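Local coordinates for protein eukaryotic translation initiation factor 2A (PDB 3WJ9) that probably directs binding of initiator methionyl-tRNA to 40S ribosomal subunits in a codon-dependent manner, early in translation of a few specific mRNAs, at residues A[272-286]-A[312-326]. Sequence-based numbering, arbitrary orientation.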
ATOM      1  N   HIS A 272      -8.021   4.466 -14.601  1.00 49.05           N
ATOM      2  CA  HIS A 272      -7.793   3.081 -14.197  1.00 42.88           C
ATOM      3  C   HIS A 272      -6.738   2.969 -13.102  1.00 39.92           C
ATOM      4  O   HIS A 272      -6.793   2.068 -12.268  1.00 47.46           O
ATOM      5  CB  HIS A 272      -7.387   2.235 -15.410  1.00 36.48           C
ATOM      6  CG  HIS A 272      -8.477   2.063 -16.423  1.00 37.44           C
ATOM      7  ND1 HIS A 272      -9.471   1.116 -16.298  1.00 46.98           N
ATOM      8  CD2 HIS A 272      -8.733   2.726 -17.576  1.00 42.38           C
ATOM      9  CE1 HIS A 272     -10.289   1.199 -17.332  1.00 54.74           C
ATOM     10  NE2 HIS A 272      -9.866   2.169 -18.122  1.00 45.24           N
ATOM     11  N   ASP A 273      -5.784   3.893 -13.101  1.00 33.03           N
ATOM     12  CA  ASP A 273      -4.714   3.868 -12.112  1.00 41.16           C
ATOM     13  C   ASP A 273      -4.105   5.252 -11.911  1.00 42.41           C
ATOM     14  O   ASP A 273      -3.967   6.024 -12.858  1.00 32.46           O
ATOM     15  CB  ASP A 273      -3.629   2.876 -12.535  1.00 35.39           C
ATOM     16  CG  ASP A 273      -2.961   2.202 -11.353  1.00 44.20           C
ATOM     17  OD1 ASP A 273      -2.913   2.814 -10.267  1.00 60.48           O
ATOM     18  OD2 ASP A 273      -2.491   1.056 -11.510  1.00 58.00           O
ATOM     19  N   VAL A 274      -3.759   5.572 -10.670  1.00 41.21           N
ATOM     20  CA  VAL A 274      -3.057   6.816 -10.366  1.00 39.07           C
ATOM     21  C   VAL A 274      -1.826   6.495  -9.518  1.00 44.22           C
ATOM     22  O   VAL A 274      -1.923   5.783  -8.521  1.00 49.66           O
ATOM     23  CB  VAL A 274      -3.963   7.826  -9.630  1.00 53.51           C
ATOM     24  CG1 VAL A 274      -3.311   9.193  -9.598  1.00 35.61           C
ATOM     25  CG2 VAL A 274      -5.326   7.914 -10.305  1.00 38.69           C
ATOM     26  N   CYS A 275      -0.666   7.007  -9.922  1.00 35.80           N
ATOM     27  CA  CYS A 275       0.586   6.627  -9.273  1.00 46.15           C
ATOM     28  C   CYS A 275       1.653   7.720  -9.336  1.00 51.19           C
ATOM     29  O   CYS A 275       1.912   8.287 -10.397  1.00 50.20           O
ATOM     30  CB  CYS A 275       1.128   5.344  -9.909  1.00 36.48           C
ATOM     31  SG  CYS A 275       2.520   4.591  -9.036  1.00 57.10           S
ATOM     32  N   TRP A 276       2.266   8.007  -8.190  1.00 54.93           N
ATOM     33  CA  TRP A 276       3.391   8.934  -8.123  1.00 48.78           C
ATOM     34  C   TRP A 276       4.672   8.253  -8.589  1.00 49.98           C
ATOM     35  O   TRP A 276       4.680   7.058  -8.870  1.00 49.78           O
ATOM     36  CB  TRP A 276       3.578   9.460  -6.696  1.00 52.92           C
ATOM     37  CG  TRP A 276       2.597  10.515  -6.289  1.00 56.84           C
ATOM     38  CD1 TRP A 276       1.418  10.327  -5.633  1.00 54.66           C
ATOM     39  CD2 TRP A 276       2.720  11.926  -6.500  1.00 51.37           C
ATOM     40  NE1 TRP A 276       0.793  11.533  -5.427  1.00 55.06           N
ATOM     41  CE2 TRP A 276       1.574  12.530  -5.949  1.00 56.24           C
ATOM     42  CE3 TRP A 276       3.687  12.736  -7.102  1.00 64.75           C
ATOM     43  CZ2 TRP A 276       1.368  13.907  -5.984  1.00 55.06           C
ATOM     44  CZ3 TRP A 276       3.481  14.102  -7.134  1.00 70.23           C
ATOM     45  CH2 TRP A 276       2.330  14.673  -6.579  1.00 59.78           C
ATOM     46  N   ASN A 277       5.755   9.019  -8.673  1.00 44.46           N
ATOM     47  CA  ASN A 277       7.071   8.437  -8.910  1.00 53.37           C
ATOM     48  C   ASN A 277       7.857   8.405  -7.608  1.00 53.06           C
ATOM     49  O   ASN A 277       7.642   9.238  -6.728  1.00 50.01           O
ATOM     50  CB  ASN A 277       7.839   9.222  -9.976  1.00 52.31           C
ATOM     51  CG  ASN A 277       8.913   8.394 -10.652  1.00 61.85           C
ATOM     52  OD1 ASN A 277       9.378   7.394 -10.108  1.00 68.50           O
ATOM     53  ND2 ASN A 277       9.309   8.807 -11.851  1.00 60.51           N
ATOM     54  N   ALA A 278       8.764   7.441  -7.489  1.00 54.58           N
ATOM     55  CA  ALA A 278       9.557   7.262  -6.276  1.00 64.92           C
ATOM     56  C   ALA A 278      10.341   8.522  -5.895  1.00 62.67           C
ATOM     57  O   ALA A 278      10.483   8.836  -4.714  1.00 70.32           O
ATOM     58  CB  ALA A 278      10.503   6.083  -6.441  1.00 50.17           C
ATOM     59  N   ASP A 279      10.836   9.243  -6.897  1.00 52.85           N
ATOM     60  CA  ASP A 279      11.592  10.473  -6.661  1.00 52.03           C
ATOM     61  C   ASP A 279      10.675  11.671  -6.402  1.00 53.17           C
ATOM     62  O   ASP A 279      11.146  12.798  -6.232  1.00 60.79           O
ATOM     63  CB  ASP A 279      12.516  10.771  -7.847  1.00 57.11           C
ATOM     64  CG  ASP A 279      11.777  10.812  -9.177  1.00 63.44           C
ATOM     65  OD1 ASP A 279      10.528  10.813  -9.175  1.00 75.09           O
ATOM     66  OD2 ASP A 279      12.449  10.854 -10.228  1.00 54.20           O
ATOM     67  N   SER A 280       9.368  11.412  -6.399  1.00 53.79           N
ATOM     68  CA  SER A 280       8.337  12.430  -6.180  1.00 55.36           C
ATOM     69  C   SER A 280       8.371  13.548  -7.223  1.00 68.92           C
ATOM     70  O   SER A 280       7.736  14.586  -7.047  1.00 85.68           O
ATOM     71  CB  SER A 280       8.466  13.036  -4.779  1.00 51.63           C
ATOM     72  OG  SER A 280       8.509  12.027  -3.787  1.00 58.12           O
ATOM     73  N   LYS A 281       9.100  13.328  -8.313  1.00 63.58           N
ATOM     74  CA  LYS A 281       9.242  14.343  -9.350  1.00 61.74           C
ATOM     75  C   LYS A 281       8.182  14.208 -10.435  1.00 74.83           C
ATOM     76  O   LYS A 281       7.708  15.210 -10.976  1.00 83.78           O
ATOM     77  CB  LYS A 281      10.629  14.273  -9.990  1.00 55.03           C
ATOM     78  CG  LYS A 281      11.781  14.607  -9.071  1.00 64.72           C
ATOM     79  CD  LYS A 281      13.002  15.012  -9.890  1.00 64.70           C
ATOM     80  CE  LYS A 281      13.133  14.177 -11.156  1.00 92.12           C
ATOM     81  NZ  LYS A 281      14.537  14.117 -11.647  1.00 84.30           N
ATOM     82  N   GLU A 282       7.831  12.968 -10.763  1.00 69.37           N
ATOM     83  CA  GLU A 282       6.846  12.710 -11.803  1.00 63.69           C
ATOM     84  C   GLU A 282       5.670  11.891 -11.285  1.00 53.97           C
ATOM     85  O   GLU A 282       5.686  11.404 -10.156  1.00 59.32           O
ATOM     86  CB  GLU A 282       7.493  11.989 -12.989  1.00 62.89           C
ATOM     87  CG  GLU A 282       8.536  12.804 -13.738  1.00 73.45           C
ATOM     88  CD  GLU A 282       9.921  12.687 -13.130  1.00 83.23           C
ATOM     89  OE1 GLU A 282      10.070  11.975 -12.115  1.00 84.47           O
ATOM     90  OE2 GLU A 282      10.860  13.311 -13.668  1.00 75.19           O
ATOM     91  N   PHE A 283       4.645  11.763 -12.121  1.00 53.46           N
ATOM     92  CA  PHE A 283       3.524  10.869 -11.857  1.00 61.41           C
ATOM     93  C   PHE A 283       2.762  10.600 -13.149  1.00 58.71           C
ATOM     94  O   PHE A 283       2.882  11.349 -14.116  1.00 57.75           O
ATOM     95  CB  PHE A 283       2.591  11.439 -10.775  1.00 56.89           C
ATOM     96  CG  PHE A 283       1.818  12.665 -11.195  1.00 69.19           C
ATOM     97  CD1 PHE A 283       2.371  13.930 -11.080  1.00 70.02           C
ATOM     98  CD2 PHE A 283       0.519  12.552 -11.665  1.00 74.67           C
ATOM     99  CE1 PHE A 283       1.651  15.056 -11.447  1.00 65.82           C
ATOM    100  CE2 PHE A 283      -0.205  13.672 -12.037  1.00 75.74           C
ATOM    101  CZ  PHE A 283       0.361  14.925 -11.927  1.00 60.46           C
ATOM    102  N   GLY A 284       1.986   9.522 -13.164  1.00 50.07           N
ATOM    103  CA  GLY A 284       1.289   9.110 -14.369  1.00 47.91           C
ATOM    104  C   GLY A 284      -0.150   8.697 -14.146  1.00 45.27           C
ATOM    105  O   GLY A 284      -0.567   8.437 -13.020  1.00 48.31           O
ATOM    106  N   ILE A 285      -0.913   8.640 -15.235  1.00 39.62           N
ATOM    107  CA  ILE A 285      -2.334   8.315 -15.175  1.00 43.07           C
ATOM    108  C   ILE A 285      -2.749   7.371 -16.299  1.00 47.48           C
ATOM    109  O   ILE A 285      -2.433   7.605 -17.463  1.00 45.51           O
ATOM    110  CB  ILE A 285      -3.211   9.589 -15.259  1.00 56.13           C
ATOM    111  CG1 ILE A 285      -2.812  10.602 -14.184  1.00 63.23           C
ATOM    112  CG2 ILE A 285      -4.684   9.233 -15.141  1.00 53.95           C
ATOM    113  CD1 ILE A 285      -3.585  11.896 -14.250  1.00 83.07           C
ATOM    114  N   VAL A 286      -3.453   6.302 -15.942  1.00 43.48           N
ATOM    115  CA  VAL A 286      -4.082   5.428 -16.927  1.00 46.13           C
ATOM    116  C   VAL A 286      -5.586   5.682 -16.914  1.00 40.28           C
ATOM    117  O   VAL A 286      -6.263   5.388 -15.931  1.00 42.63           O
ATOM    118  CB  VAL A 286      -3.795   3.944 -16.648  1.00 41.05           C
ATOM    119  CG1 VAL A 286      -4.480   3.075 -17.685  1.00 39.56           C
ATOM    120  CG2 VAL A 286      -2.300   3.688 -16.651  1.00 32.49           C
ATOM    121  N   ARG A 312      -4.355  -1.469 -21.387  1.00 54.45           N
ATOM    122  CA  ARG A 312      -3.686  -1.381 -20.094  1.00 44.17           C
ATOM    123  C   ARG A 312      -4.597  -0.772 -19.029  1.00 44.75           C
ATOM    124  O   ARG A 312      -5.416   0.100 -19.323  1.00 44.17           O
ATOM    125  CB  ARG A 312      -2.402  -0.559 -20.221  1.00 36.40           C
ATOM    126  CG  ARG A 312      -1.543  -0.937 -21.423  1.00 41.52           C
ATOM    127  CD  ARG A 312      -0.890  -2.301 -21.249  1.00 58.77           C
ATOM    128  NE  ARG A 312       0.114  -2.556 -22.279  1.00 50.37           N
ATOM    129  CZ  ARG A 312       0.103  -3.606 -23.092  1.00 53.33           C
ATOM    130  NH1 ARG A 312      -0.862  -4.511 -22.995  1.00 51.39           N
ATOM    131  NH2 ARG A 312       1.057  -3.757 -23.999  1.00 60.27           N
ATOM    132  N   ASN A 313      -4.448  -1.238 -17.792  1.00 39.63           N
ATOM    133  CA  ASN A 313      -5.267  -0.757 -16.684  1.00 36.68           C
ATOM    134  C   ASN A 313      -4.451  -0.480 -15.427  1.00 39.38           C
ATOM    135  O   ASN A 313      -5.008  -0.200 -14.367  1.00 50.73           O
ATOM    136  CB  ASN A 313      -6.374  -1.768 -16.363  1.00 40.83           C
ATOM    137  CG  ASN A 313      -5.831  -3.154 -16.031  1.00 41.32           C
ATOM    138  OD1 ASN A 313      -4.664  -3.316 -15.679  1.00 39.24           O
ATOM    139  ND2 ASN A 313      -6.690  -4.161 -16.139  1.00 40.45           N
ATOM    140  N   THR A 314      -3.131  -0.575 -15.545  1.00 36.46           N
ATOM    141  CA  THR A 314      -2.262  -0.506 -14.377  1.00 29.17           C
ATOM    142  C   THR A 314      -0.902   0.108 -14.699  1.00 29.15           C
ATOM    143  O   THR A 314      -0.244  -0.292 -15.657  1.00 33.46           O
ATOM    144  CB  THR A 314      -2.048  -1.908 -13.770  1.00 35.94           C
ATOM    145  OG1 THR A 314      -3.318  -2.531 -13.535  1.00 42.02           O
ATOM    146  CG2 THR A 314      -1.277  -1.817 -12.461  1.00 39.77           C
ATOM    147  N   LEU A 315      -0.491   1.079 -13.887  1.00 35.64           N
ATOM    148  CA  LEU A 315       0.788   1.757 -14.070  1.00 31.57           C
ATOM    149  C   LEU A 315       1.664   1.607 -12.831  1.00 37.62           C
ATOM    150  O   LEU A 315       1.179   1.728 -11.709  1.00 40.37           O
ATOM    151  CB  LEU A 315       0.566   3.238 -14.376  1.00 37.90           C
ATOM    152  CG  LEU A 315       1.810   4.084 -14.653  1.00 36.61           C
ATOM    153  CD1 LEU A 315       2.264   3.928 -16.094  1.00 34.63           C
ATOM    154  CD2 LEU A 315       1.544   5.538 -14.328  1.00 41.75           C
ATOM    155  N   ILE A 316       2.953   1.339 -13.032  1.00 45.38           N
ATOM    156  CA  ILE A 316       3.895   1.218 -11.918  1.00 38.29           C
ATOM    157  C   ILE A 316       5.238   1.871 -12.245  1.00 39.15           C
ATOM    158  O   ILE A 316       5.805   1.640 -13.312  1.00 42.45           O
ATOM    159  CB  ILE A 316       4.148  -0.262 -11.532  1.00 41.40           C
ATOM    160  CG1 ILE A 316       2.837  -0.978 -11.199  1.00 47.93           C
ATOM    161  CG2 ILE A 316       5.102  -0.348 -10.349  1.00 46.79           C
ATOM    162  CD1 ILE A 316       2.996  -2.459 -10.924  1.00 57.13           C
ATOM    163  N   PHE A 317       5.741   2.692 -11.327  1.00 48.22           N
ATOM    164  CA  PHE A 317       7.071   3.274 -11.467  1.00 41.64           C
ATOM    165  C   PHE A 317       8.106   2.397 -10.769  1.00 39.79           C
ATOM    166  O   PHE A 317       7.831   1.815  -9.719  1.00 46.15           O
ATOM    167  CB  PHE A 317       7.114   4.693 -10.893  1.00 47.66           C
ATOM    168  CG  PHE A 317       6.405   5.718 -11.737  1.00 46.48           C
ATOM    169  CD1 PHE A 317       5.038   5.902 -11.625  1.00 43.58           C
ATOM    170  CD2 PHE A 317       7.109   6.502 -12.636  1.00 50.61           C
ATOM    171  CE1 PHE A 317       4.385   6.847 -12.392  1.00 48.51           C
ATOM    172  CE2 PHE A 317       6.463   7.449 -13.409  1.00 39.38           C
ATOM    173  CZ  PHE A 317       5.098   7.620 -13.287  1.00 34.08           C
ATOM    174  N   SER A 318       9.293   2.294 -11.358  1.00 36.82           N
ATOM    175  CA  SER A 318      10.392   1.568 -10.733  1.00 35.07           C
ATOM    176  C   SER A 318      10.902   2.351  -9.529  1.00 41.12           C
ATOM    177  O   SER A 318      10.844   3.581  -9.524  1.00 55.62           O
ATOM    178  CB  SER A 318      11.527   1.329 -11.731  1.00 36.30           C
ATOM    179  OG  SER A 318      12.073   2.557 -12.186  1.00 48.81           O
ATOM    180  N   PRO A 319      11.382   1.640  -8.496  1.00 40.97           N
ATOM    181  CA  PRO A 319      11.948   2.248  -7.288  1.00 40.70           C
ATOM    182  C   PRO A 319      13.044   3.270  -7.585  1.00 38.06           C
ATOM    183  O   PRO A 319      13.174   4.254  -6.857  1.00 60.30           O
ATOM    184  CB  PRO A 319      12.522   1.046  -6.536  1.00 38.53           C
ATOM    185  CG  PRO A 319      11.638  -0.070  -6.923  1.00 32.50           C
ATOM    186  CD  PRO A 319      11.280   0.177  -8.367  1.00 40.63           C
ATOM    187  N   ASN A 320      13.817   3.040  -8.642  1.00 39.38           N
ATOM    188  CA  ASN A 320      14.891   3.958  -9.005  1.00 41.84           C
ATOM    189  C   ASN A 320      14.385   5.123  -9.853  1.00 49.10           C
ATOM    190  O   ASN A 320      15.173   5.936 -10.334  1.00 51.81           O
ATOM    191  CB  ASN A 320      16.010   3.211  -9.741  1.00 42.17           C
ATOM    192  CG  ASN A 320      15.606   2.764 -11.136  1.00 45.51           C
ATOM    193  OD1 ASN A 320      14.422   2.674 -11.460  1.00 45.23           O
ATOM    194  ND2 ASN A 320      16.599   2.475 -11.971  1.00 47.32           N
ATOM    195  N   SER A 321      13.066   5.180 -10.033  1.00 57.93           N
ATOM    196  CA  SER A 321      12.410   6.235 -10.806  1.00 56.52           C
ATOM    197  C   SER A 321      12.913   6.339 -12.244  1.00 58.26           C
ATOM    198  O   SER A 321      12.759   7.380 -12.881  1.00 61.68           O
ATOM    199  CB  SER A 321      12.576   7.591 -10.113  1.00 52.57           C
ATOM    200  OG  SER A 321      11.818   7.652  -8.919  1.00 59.36           O
ATOM    201  N   ARG A 322      13.507   5.266 -12.756  1.00 50.06           N
ATOM    202  CA  ARG A 322      13.999   5.268 -14.128  1.00 47.96           C
ATOM    203  C   ARG A 322      13.015   4.590 -15.075  1.00 57.04           C
ATOM    204  O   ARG A 322      12.769   5.074 -16.179  1.00 73.25           O
ATOM    205  CB  ARG A 322      15.363   4.579 -14.221  1.00 54.65           C
ATOM    206  CG  ARG A 322      15.951   4.602 -15.626  1.00 53.06           C
ATOM    207  CD  ARG A 322      17.122   3.647 -15.778  1.00 53.45           C
ATOM    208  NE  ARG A 322      17.633   3.637 -17.147  1.00 70.83           N
ATOM    209  CZ  ARG A 322      18.525   2.766 -17.607  1.00 75.56           C
ATOM    210  NH1 ARG A 322      19.009   1.825 -16.809  1.00 87.81           N
ATOM    211  NH2 ARG A 322      18.931   2.834 -18.867  1.00 58.68           N
ATOM    212  N   TYR A 323      12.454   3.468 -14.636  1.00 51.62           N
ATOM    213  CA  TYR A 323      11.583   2.664 -15.487  1.00 47.03           C
ATOM    214  C   TYR A 323      10.107   2.875 -15.178  1.00 47.61           C
ATOM    215  O   TYR A 323       9.728   3.123 -14.034  1.00 46.78           O
ATOM    216  CB  TYR A 323      11.931   1.182 -15.348  1.00 45.26           C
ATOM    217  CG  TYR A 323      13.396   0.882 -15.552  1.00 51.40           C
ATOM    218  CD1 TYR A 323      13.990   1.050 -16.795  1.00 48.45           C
ATOM    219  CD2 TYR A 323      14.184   0.425 -14.504  1.00 58.18           C
ATOM    220  CE1 TYR A 323      15.327   0.780 -16.989  1.00 50.10           C
ATOM    221  CE2 TYR A 323      15.526   0.148 -14.690  1.00 57.78           C
ATOM    222  CZ  TYR A 323      16.092   0.328 -15.935  1.00 56.04           C
ATOM    223  OH  TYR A 323      17.426   0.056 -16.128  1.00 77.23           O
ATOM    224  N   ILE A 324       9.277   2.773 -16.211  1.00 43.60           N
ATOM    225  CA  ILE A 324       7.832   2.895 -16.058  1.00 37.86           C
ATOM    226  C   ILE A 324       7.131   1.666 -16.632  1.00 38.17           C
ATOM    227  O   ILE A 324       7.329   1.317 -17.796  1.00 42.90           O
ATOM    228  CB  ILE A 324       7.298   4.173 -16.741  1.00 49.83           C
ATOM    229  CG1 ILE A 324       8.057   5.404 -16.238  1.00 57.85           C
ATOM    230  CG2 ILE A 324       5.811   4.327 -16.492  1.00 43.56           C
ATOM    231  CD1 ILE A 324       7.607   6.707 -16.867  1.00 66.02           C
ATOM    232  N   LEU A 325       6.317   1.012 -15.808  1.00 37.87           N
ATOM    233  CA  LEU A 325       5.637  -0.216 -16.207  1.00 36.95           C
ATOM    234  C   LEU A 325       4.194   0.061 -16.615  1.00 36.63           C
ATOM    235  O   LEU A 325       3.524   0.906 -16.021  1.00 54.50           O
ATOM    236  CB  LEU A 325       5.688  -1.242 -15.067  1.00 45.81           C
ATOM    237  CG  LEU A 325       5.170  -2.666 -15.295  1.00 32.95           C
ATOM    238  CD1 LEU A 325       5.977  -3.643 -14.463  1.00 54.22           C
ATOM    239  CD2 LEU A 325       3.695  -2.783 -14.942  1.00 36.40           C
ATOM    240  N   LEU A 326       3.718  -0.650 -17.631  1.00 41.62           N
ATOM    241  CA  LEU A 326       2.341  -0.499 -18.081  1.00 44.95           C
ATOM    242  C   LEU A 326       1.748  -1.866 -18.407  1.00 39.08           C
ATOM    243  O   LEU A 326       2.184  -2.534 -19.344  1.00 43.62           O
ATOM    244  CB  LEU A 326       2.270   0.428 -19.295  1.00 36.47           C
ATOM    245  CG  LEU A 326       0.869   0.885 -19.702  1.00 44.22           C
ATOM    246  CD1 LEU A 326       0.178   1.592 -18.549  1.00 49.53           C
ATOM    247  CD2 LEU A 326       0.920   1.783 -20.927  1.00 48.59           C
TER
HETATM  248  O   HOH W   1      -0.280   0.970  -9.817  1.00 35.15           O
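Phe-317, Leu-315 and Ser-321 meet Asn-277, Gly-284, Val-286 and Asp-273 in an interface between neighbouring blades of the beta-propeller, joining WD repeats 2 and 3. Strands 272-276 and 314-317, each first in its four-stranded antiparallel blade, run almost parallel (16°), with axes 6.1 Å apart at closest. No backbone-to-backbone hydrogen bond joins the segments; side chains make the junction. Phe-317 buries most area here. Its chi1 of -73°, with CG anti to the carbonyl carbon, lays the ring against the facing hairpin, across its two paired strands. Asn-277 CB covers one ring face, 4.2 Å from the centroid, while Cys-275 SG lies at the edge in the ring plane. Elsewhere on the edge, Phe-317 CZ stands 3.6 Å from Gly-284 N. Replacing Phe-317 by alanine is likely to open a gap between the blades and leave Asn-277 CB and Cys-275 SG without their aromatic partner. Farther along, Leu-315 CD2 packs 3.6 Å from Gly-284 CA, and its CB meets Val-286 CG2 at 3.7 Å. Asp-273 OD2 accepts from Leu-315 N (3.1 Å, N-H...O 156°), approached from above the carboxylate plane; a water donates to that same OD2. At the turns, Ser-321 OG donates to Asn-277 OD1 (2.7 Å) from above the amide carbonyl plane, and the same hydroxyl oxygen accepts a weak bond from Asp-279 N at 2.8 Å.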